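Long-range contacts in KLLA0E08119p (Kluyveromyces lactis, PDB 3VA7), which probably catalyses the ATP-dependent carboxylation of urea with hydrogencarbonate, using a covalently carried biotin to pass the carboxyl group between its domains: residues Arg367-Asn372 with Glu408-Leu413; Gly382-Val387 with Tyr440-Asn445; Ala43-Lys48 with Arg394-Val399. One frame throughout, in Å; residues are numbered along the deposited sequence.

Contact 1 (Arg367-Asn372 with Glu408-Leu413); sequences RLYAEN and EYDPTL
Tyr369 and Thr412 face each other as an antiparallel non-hydrogen-bonded pair, CA to CA 4.5 Å. The hydrogen bonds lie beyond it on each side: Leu413 N donates to Leu368 O at 2.7 Å, and Ala370 N to Pro411 O at 2.8 Å. Followed outward, the tyrosine side chain starts with CB near Pro411 O. CG stands anti to the carbonyl carbon (chi1 -74°), which turns CD1 toward the Pro411 carbonyl carbon, near the ring plane, and toward Pro411 CG. Tyr369 CE1 comes next, 3.2 Å from Thr412 OG1, which approaches the ring obliquely. OH, at the tip, accepts from Arg367 NH1 of its own strand, lying in the guanidinium plane; Glu268 and Glu325 take the other nitrogens of that arginine. The pair joins strand 362-372 to the start of strand 412-420 in the antiparallel sheet of the biotin carboxylase region, and an Asx turn leads the chain in. There Asp410 OD2 receives Thr412 OG1 at 2.9 Å on its syn lone pair and Thr412 N from above the carboxylate plane. Next to the backbone bond from Leu413 N, Leu368 CD2 packs on Leu413 CB (3.8 Å). Ala370, centre of an inverse gamma turn, sets CB against Leu413 CD1, and Val405 of strand 404-405 touches both residues.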
# COMPACT_ATOMS: atom_id res chain seq x y z
N ARG A 367 -10.15 22.53 10.84
CA ARG A 367 -9.64 22.36 9.50
C ARG A 367 -8.62 21.22 9.43
O ARG A 367 -7.49 21.37 9.92
CB ARG A 367 -8.97 23.65 9.06
CG ARG A 367 -9.79 24.92 9.18
CD ARG A 367 -9.21 25.93 8.17
NE ARG A 367 -9.87 27.23 8.18
CZ ARG A 367 -9.43 28.27 7.47
NH1 ARG A 367 -8.36 28.16 6.70
NH2 ARG A 367 -10.06 29.43 7.53
N LEU A 368 -9.01 20.11 8.83
CA LEU A 368 -8.09 18.99 8.62
C LEU A 368 -7.18 19.25 7.45
O LEU A 368 -7.65 19.32 6.31
CB LEU A 368 -8.84 17.68 8.40
CG LEU A 368 -8.04 16.34 8.44
CD1 LEU A 368 -7.74 15.89 9.89
CD2 LEU A 368 -8.78 15.21 7.68
N TYR A 369 -5.89 19.37 7.74
CA TYR A 369 -4.81 19.58 6.75
C TYR A 369 -3.90 18.35 6.60
O TYR A 369 -3.57 17.68 7.59
CB TYR A 369 -3.93 20.77 7.17
CG TYR A 369 -4.56 22.14 6.98
CD1 TYR A 369 -4.55 22.74 5.72
CD2 TYR A 369 -5.10 22.85 8.05
CE1 TYR A 369 -5.11 23.99 5.50
CE2 TYR A 369 -5.66 24.11 7.85
CZ TYR A 369 -5.65 24.67 6.56
OH TYR A 369 -6.21 25.91 6.26
N ALA A 370 -3.46 18.08 5.37
CA ALA A 370 -2.37 17.13 5.11
C ALA A 370 -1.06 17.82 5.46
O ALA A 370 -0.37 18.39 4.60
CB ALA A 370 -2.37 16.72 3.69
N GLU A 371 -0.73 17.79 6.74
CA GLU A 371 0.45 18.48 7.27
C GLU A 371 1.02 17.70 8.44
O GLU A 371 0.27 16.96 9.14
CB GLU A 371 0.04 19.80 7.90
CG GLU A 371 0.19 21.01 7.09
CD GLU A 371 -0.56 22.15 7.76
OE1 GLU A 371 -1.04 21.91 8.90
OE2 GLU A 371 -0.67 23.25 7.14
N ASN A 372 2.30 17.96 8.73
CA ASN A 372 2.93 17.37 9.91
C ASN A 372 3.16 18.35 11.09
O ASN A 372 4.10 19.14 11.08
CB ASN A 372 4.23 16.68 9.48
CG ASN A 372 4.79 15.84 10.57
OD1 ASN A 372 4.25 15.81 11.66
ND2 ASN A 372 5.87 15.15 10.30
N GLU A 408 1.11 20.61 -4.16
CA GLU A 408 0.99 21.75 -5.05
C GLU A 408 0.20 22.94 -4.46
O GLU A 408 0.73 24.04 -4.28
CB GLU A 408 0.43 21.31 -6.41
CG GLU A 408 0.90 22.18 -7.60
CD GLU A 408 2.46 22.27 -7.77
OE1 GLU A 408 3.19 21.31 -7.37
OE2 GLU A 408 2.93 23.31 -8.31
N TYR A 409 -1.06 22.73 -4.12
CA TYR A 409 -1.92 23.89 -3.98
C TYR A 409 -2.09 24.44 -2.58
O TYR A 409 -1.98 25.66 -2.36
CB TYR A 409 -3.27 23.64 -4.68
CG TYR A 409 -3.06 23.22 -6.12
CD1 TYR A 409 -2.73 24.15 -7.11
CD2 TYR A 409 -3.15 21.85 -6.48
CE1 TYR A 409 -2.51 23.74 -8.44
CE2 TYR A 409 -2.94 21.42 -7.79
CZ TYR A 409 -2.62 22.36 -8.77
OH TYR A 409 -2.42 21.93 -10.06
N ASP A 410 -2.34 23.55 -1.64
CA ASP A 410 -2.91 23.92 -0.35
C ASP A 410 -3.32 22.60 0.22
O ASP A 410 -4.00 21.84 -0.43
CB ASP A 410 -4.17 24.78 -0.51
CG ASP A 410 -5.00 24.85 0.76
OD1 ASP A 410 -4.71 25.68 1.67
OD2 ASP A 410 -5.98 24.07 0.85
N PRO A 411 -2.92 22.33 1.46
CA PRO A 411 -3.10 20.97 1.95
C PRO A 411 -4.46 20.70 2.67
O PRO A 411 -4.58 19.75 3.44
CB PRO A 411 -1.88 20.79 2.87
CG PRO A 411 -1.49 22.22 3.30
CD PRO A 411 -2.28 23.21 2.46
N THR A 412 -5.49 21.48 2.40
CA THR A 412 -6.78 21.19 3.00
C THR A 412 -7.37 19.81 2.61
O THR A 412 -7.46 19.44 1.43
CB THR A 412 -7.79 22.30 2.69
OG1 THR A 412 -7.35 23.51 3.33
CG2 THR A 412 -9.18 21.90 3.19
N LEU A 413 -7.78 19.05 3.61
CA LEU A 413 -8.38 17.76 3.35
C LEU A 413 -9.89 17.85 3.50
O LEU A 413 -10.65 17.35 2.67
CB LEU A 413 -7.79 16.69 4.30
CG LEU A 413 -6.35 16.24 3.95
CD1 LEU A 413 -5.67 15.29 4.95
CD2 LEU A 413 -6.29 15.67 2.51

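Contact 2 (Gly382-Val387 with Tyr440-Asn445); sequences GQLTSV and YGCITN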
# COMPACT_ATOMS: atom_id res chain seq x y z
N GLY A 382 0.59 12.40 -0.67
CA GLY A 382 0.41 10.95 -0.79
C GLY A 382 -1.01 10.41 -1.03
O GLY A 382 -1.96 11.15 -1.01
N GLN A 383 -1.14 9.10 -1.24
CA GLN A 383 -2.45 8.47 -1.44
C GLN A 383 -3.17 8.13 -0.15
O GLN A 383 -2.61 7.44 0.72
CB GLN A 383 -2.36 7.22 -2.29
CG GLN A 383 -3.70 6.85 -2.76
CD GLN A 383 -3.72 5.69 -3.70
OE1 GLN A 383 -4.57 5.64 -4.60
NE2 GLN A 383 -2.85 4.72 -3.49
N LEU A 384 -4.41 8.60 -0.03
CA LEU A 384 -5.22 8.25 1.10
C LEU A 384 -5.67 6.80 0.95
O LEU A 384 -6.08 6.36 -0.12
CB LEU A 384 -6.41 9.20 1.28
CG LEU A 384 -6.01 10.66 1.50
CD1 LEU A 384 -7.23 11.48 1.72
CD2 LEU A 384 -5.00 10.86 2.64
N THR A 385 -5.62 6.09 2.05
CA THR A 385 -5.65 4.65 2.05
C THR A 385 -6.91 4.17 2.74
O THR A 385 -7.38 3.02 2.57
CB THR A 385 -4.34 4.18 2.76
OG1 THR A 385 -3.54 3.44 1.82
CG2 THR A 385 -4.57 3.47 4.11
N SER A 386 -7.46 5.07 3.54
CA SER A 386 -8.67 4.80 4.25
C SER A 386 -9.15 6.17 4.72
O SER A 386 -8.37 7.01 5.22
CB SER A 386 -8.40 3.79 5.39
OG SER A 386 -9.23 4.07 6.53
N VAL A 387 -10.42 6.44 4.53
CA VAL A 387 -10.94 7.76 4.84
C VAL A 387 -12.29 7.56 5.51
O VAL A 387 -13.23 7.11 4.89
CB VAL A 387 -11.07 8.65 3.55
CG1 VAL A 387 -11.69 9.96 3.89
CG2 VAL A 387 -9.68 8.87 2.85
N TYR A 440 -5.97 8.15 6.62
CA TYR A 440 -4.66 7.51 6.65
C TYR A 440 -4.06 7.46 5.24
O TYR A 440 -4.80 7.32 4.27
CB TYR A 440 -4.75 6.10 7.23
CG TYR A 440 -5.44 5.91 8.58
CD1 TYR A 440 -4.80 6.28 9.79
CD2 TYR A 440 -6.68 5.28 8.67
CE1 TYR A 440 -5.43 6.07 11.05
CE2 TYR A 440 -7.31 5.05 9.90
CZ TYR A 440 -6.69 5.45 11.08
OH TYR A 440 -7.34 5.21 12.28
N GLY A 441 -2.73 7.58 5.13
CA GLY A 441 -2.07 7.67 3.83
C GLY A 441 -1.20 8.91 3.65
O GLY A 441 -0.25 8.92 2.84
N CYS A 442 -1.58 9.95 4.39
CA CYS A 442 -0.85 11.19 4.53
C CYS A 442 -0.75 11.45 6.01
O CYS A 442 -1.60 11.01 6.77
CB CYS A 442 -1.68 12.35 3.99
SG CYS A 442 -1.77 12.33 2.21
N ILE A 443 0.25 12.20 6.42
CA ILE A 443 0.25 12.76 7.73
C ILE A 443 -0.81 13.90 7.78
O ILE A 443 -0.92 14.72 6.85
CB ILE A 443 1.67 13.28 8.09
CG1 ILE A 443 2.73 12.15 7.91
CG2 ILE A 443 1.68 13.88 9.54
CD1 ILE A 443 4.21 12.64 7.89
N THR A 444 -1.58 13.94 8.87
CA THR A 444 -2.62 14.93 9.07
C THR A 444 -2.35 15.69 10.34
O THR A 444 -1.37 15.41 11.03
CB THR A 444 -4.06 14.32 9.13
OG1 THR A 444 -4.28 13.58 10.35
CG2 THR A 444 -4.31 13.42 7.89
N ASN A 445 -3.21 16.64 10.64
CA ASN A 445 -3.06 17.43 11.83
C ASN A 445 -4.12 17.00 12.81
O ASN A 445 -4.48 17.73 13.71
CB ASN A 445 -3.11 18.93 11.49
CG ASN A 445 -4.50 19.40 10.91
OD1 ASN A 445 -5.27 18.63 10.35
ND2 ASN A 445 -4.78 20.69 11.05
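Ser386 and Tyr440 form an antiparallel hydrogen-bonded pair, and with Thr385 also facing Tyr440 the geometry is that of a classic beta bulge. It lies in the two-stranded sheet of 386-388 and 438-440, in the C-terminal domain of the biotin carboxylase part. Two backbone hydrogen bonds define it: Tyr440 N donates to Ser386 O at 3.0 Å, and Thr385 N to Tyr440 O at 2.7 Å. Weaker CA-H...O contacts extend the pairing, Leu384 CA to the same Tyr440 O and Gly441 CA to Gln383 O at 3.2 Å. Gly441, with phi 124°, thus brings its CA close against the Gln383 carbonyl. Van der Waals contacts fill in the sides. Thr385 CG2 lies by Tyr440 CB, the two side chains crossing at about a right angle, while Ser386 OG sits at the ring edge, 3.5 Å from CD2 of Tyr440. On Leu384, a residue also covered by Val399 and Val405, CD2 rests on Cys442 SG. With chi1 at -72°, Cys442 SG stands beside its own backbone N and lies 3.4 Å from Gly382 O.

Contact 3 (Ala43-Lys48 with Arg394-Val399); sequences AVRIMK and RVDTWV
Helix 40-53, which follows the first strand of the parallel sheet in the biotin carboxylase N-terminal region, packs here on strand 394-397 of the large antiparallel sheet. The short segments' axes approach to 8.1 Å and their directions differ by 120°; no hydrogen bond joins the two. Val44 CG1, anti to the backbone N, reaches Thr397 O at 3.6 Å, and CG2 of Val44 meets Trp398 CB at 3.8 Å, the side chains crossing at about a right angle. The indole itself leads away from the helix: its NE1 donates to Thr412 O and its ring makes a cation-pi contact with Arg39. Farther along, Arg45 bends at chi2 (-109°) and lies across the end of Arg394, whose NH2 is 3.8 Å from Arg45 NE, the guanidinium planes 87° apart. Arg394, extended from CG to NE, holds Asp396 in a salt bridge gripped side-on by two nitrogens: Arg394 NE meets Asp396 OD1 and NH2 meets OD2, both at 2.8 Å and both on the syn side of the carboxylate. Glu330 bridges Arg45 NH2 and Arg394 NH1, Asp336 is a second partner of Arg45 NH2, and His326 NE2 is hydrogen-bonded to Arg45 NE. Three carboxylates are therefore set among two guanidinium groups, which probably offsets the closeness of like charges and lets both arginines share this partly buried helix-sheet interface.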
# COMPACT_ATOMS: atom_id res chain seq x y z
N ALA A 43 -15.04 23.83 -4.33
CA ALA A 43 -15.68 23.50 -5.58
C ALA A 43 -16.80 22.45 -5.30
O ALA A 43 -17.97 22.62 -5.75
CB ALA A 43 -14.70 23.01 -6.59
N VAL A 44 -16.44 21.41 -4.53
CA VAL A 44 -17.38 20.38 -4.21
C VAL A 44 -18.58 20.98 -3.46
O VAL A 44 -19.74 20.59 -3.73
CB VAL A 44 -16.73 19.25 -3.38
CG1 VAL A 44 -17.80 18.28 -2.88
CG2 VAL A 44 -15.67 18.48 -4.20
N ARG A 45 -18.35 21.91 -2.55
CA ARG A 45 -19.46 22.44 -1.79
C ARG A 45 -20.38 23.34 -2.65
O ARG A 45 -21.61 23.30 -2.47
CB ARG A 45 -19.00 23.13 -0.50
CG ARG A 45 -20.15 23.81 0.31
CD ARG A 45 -20.04 25.30 0.22
NE ARG A 45 -21.16 26.06 0.74
CZ ARG A 45 -22.39 26.06 0.22
NH1 ARG A 45 -22.69 25.31 -0.83
NH2 ARG A 45 -23.33 26.85 0.73
N ILE A 46 -19.81 24.11 -3.59
CA ILE A 46 -20.60 25.01 -4.41
C ILE A 46 -21.44 24.12 -5.27
O ILE A 46 -22.65 24.36 -5.45
CB ILE A 46 -19.71 25.97 -5.26
CG1 ILE A 46 -19.22 27.14 -4.41
CG2 ILE A 46 -20.39 26.49 -6.50
CD1 ILE A 46 -17.89 27.80 -4.93
N MET A 47 -20.84 23.06 -5.78
CA MET A 47 -21.63 22.11 -6.62
C MET A 47 -22.82 21.43 -5.95
O MET A 47 -23.79 21.11 -6.64
CB MET A 47 -20.73 21.06 -7.27
CG MET A 47 -19.73 21.71 -8.24
SD MET A 47 -18.50 20.55 -8.84
CE MET A 47 -17.41 21.71 -9.71
N LYS A 48 -22.78 21.19 -4.63
CA LYS A 48 -23.93 20.55 -3.99
C LYS A 48 -25.11 21.50 -4.09
O LYS A 48 -26.24 21.06 -4.35
CB LYS A 48 -23.73 20.26 -2.51
CG LYS A 48 -22.75 19.19 -2.19
CD LYS A 48 -23.09 18.52 -0.85
CE LYS A 48 -24.06 19.34 0.09
NZ LYS A 48 -24.81 18.47 1.10
N ARG A 394 -21.39 17.80 9.68
CA ARG A 394 -21.26 18.27 8.31
C ARG A 394 -19.77 18.25 8.04
O ARG A 394 -18.98 18.79 8.83
CB ARG A 394 -21.85 19.70 8.11
CG ARG A 394 -21.37 20.36 6.80
CD ARG A 394 -22.10 21.57 6.46
NE ARG A 394 -21.38 22.34 5.46
CZ ARG A 394 -21.82 23.50 4.97
NH1 ARG A 394 -22.98 24.01 5.39
NH2 ARG A 394 -21.11 24.14 4.05
N VAL A 395 -19.37 17.59 6.96
CA VAL A 395 -17.94 17.65 6.57
C VAL A 395 -17.81 18.09 5.15
O VAL A 395 -18.38 17.52 4.26
CB VAL A 395 -17.04 16.40 7.06
CG1 VAL A 395 -17.85 15.38 7.89
CG2 VAL A 395 -16.18 15.76 5.96
N ASP A 396 -17.12 19.20 4.96
CA ASP A 396 -16.93 19.68 3.61
C ASP A 396 -15.55 19.18 3.24
O ASP A 396 -14.53 19.49 3.90
CB ASP A 396 -17.08 21.20 3.52
CG ASP A 396 -18.50 21.71 3.90
OD1 ASP A 396 -19.52 20.96 3.96
OD2 ASP A 396 -18.63 22.90 4.14
N THR A 397 -15.52 18.32 2.25
CA THR A 397 -14.28 17.74 1.87
C THR A 397 -14.31 17.50 0.36
O THR A 397 -15.30 17.82 -0.33
CB THR A 397 -14.04 16.41 2.66
OG1 THR A 397 -12.71 15.92 2.40
CG2 THR A 397 -15.14 15.32 2.30
N TRP A 398 -13.21 16.94 -0.14
CA TRP A 398 -13.12 16.60 -1.55
C TRP A 398 -12.33 15.29 -1.65
O TRP A 398 -11.89 14.94 -2.72
CB TRP A 398 -12.41 17.71 -2.32
CG TRP A 398 -11.04 17.93 -1.87
CD1 TRP A 398 -10.62 18.56 -0.70
CD2 TRP A 398 -9.85 17.48 -2.53
NE1 TRP A 398 -9.23 18.54 -0.62
CE2 TRP A 398 -8.74 17.89 -1.72
CE3 TRP A 398 -9.61 16.77 -3.72
CZ2 TRP A 398 -7.42 17.59 -2.08
CZ3 TRP A 398 -8.30 16.48 -4.08
CH2 TRP A 398 -7.21 16.89 -3.27
N VAL A 399 -12.20 14.56 -0.54
CA VAL A 399 -11.36 13.36 -0.52
C VAL A 399 -12.10 12.10 -0.05
O VAL A 399 -13.15 12.17 0.63
CB VAL A 399 -10.11 13.59 0.32
CG1 VAL A 399 -9.43 14.91 -0.11
CG2 VAL A 399 -10.44 13.55 1.82

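How the contacts relate
All three contacts lie in the biotin carboxylation region and interleave along the chain, each pair of contacts having alternating segments. Contacts 1 and 2 have centres about 11 Å apart, contacts 1 and 3 about 15 Å, and contacts 2 and 3 about 18 Å. In the large antiparallel sheet, strand 362-372 borders both 378-383 and 412-420, and 412-420 borders 394-397. Contact 2 enters it only through Gly382 and Gln383; its bridge belongs to the separate two-stranded sheet. Direct hydrogen bonds add to this: Asn445, just before helix 446-454, spans Arg367 O and Tyr369 N, while Thr397 OG1 hydrogen-bonds to Leu413 O. Contact 3 brings in helix 40-53, tying the carboxylase's C-terminal part to its N-terminal part.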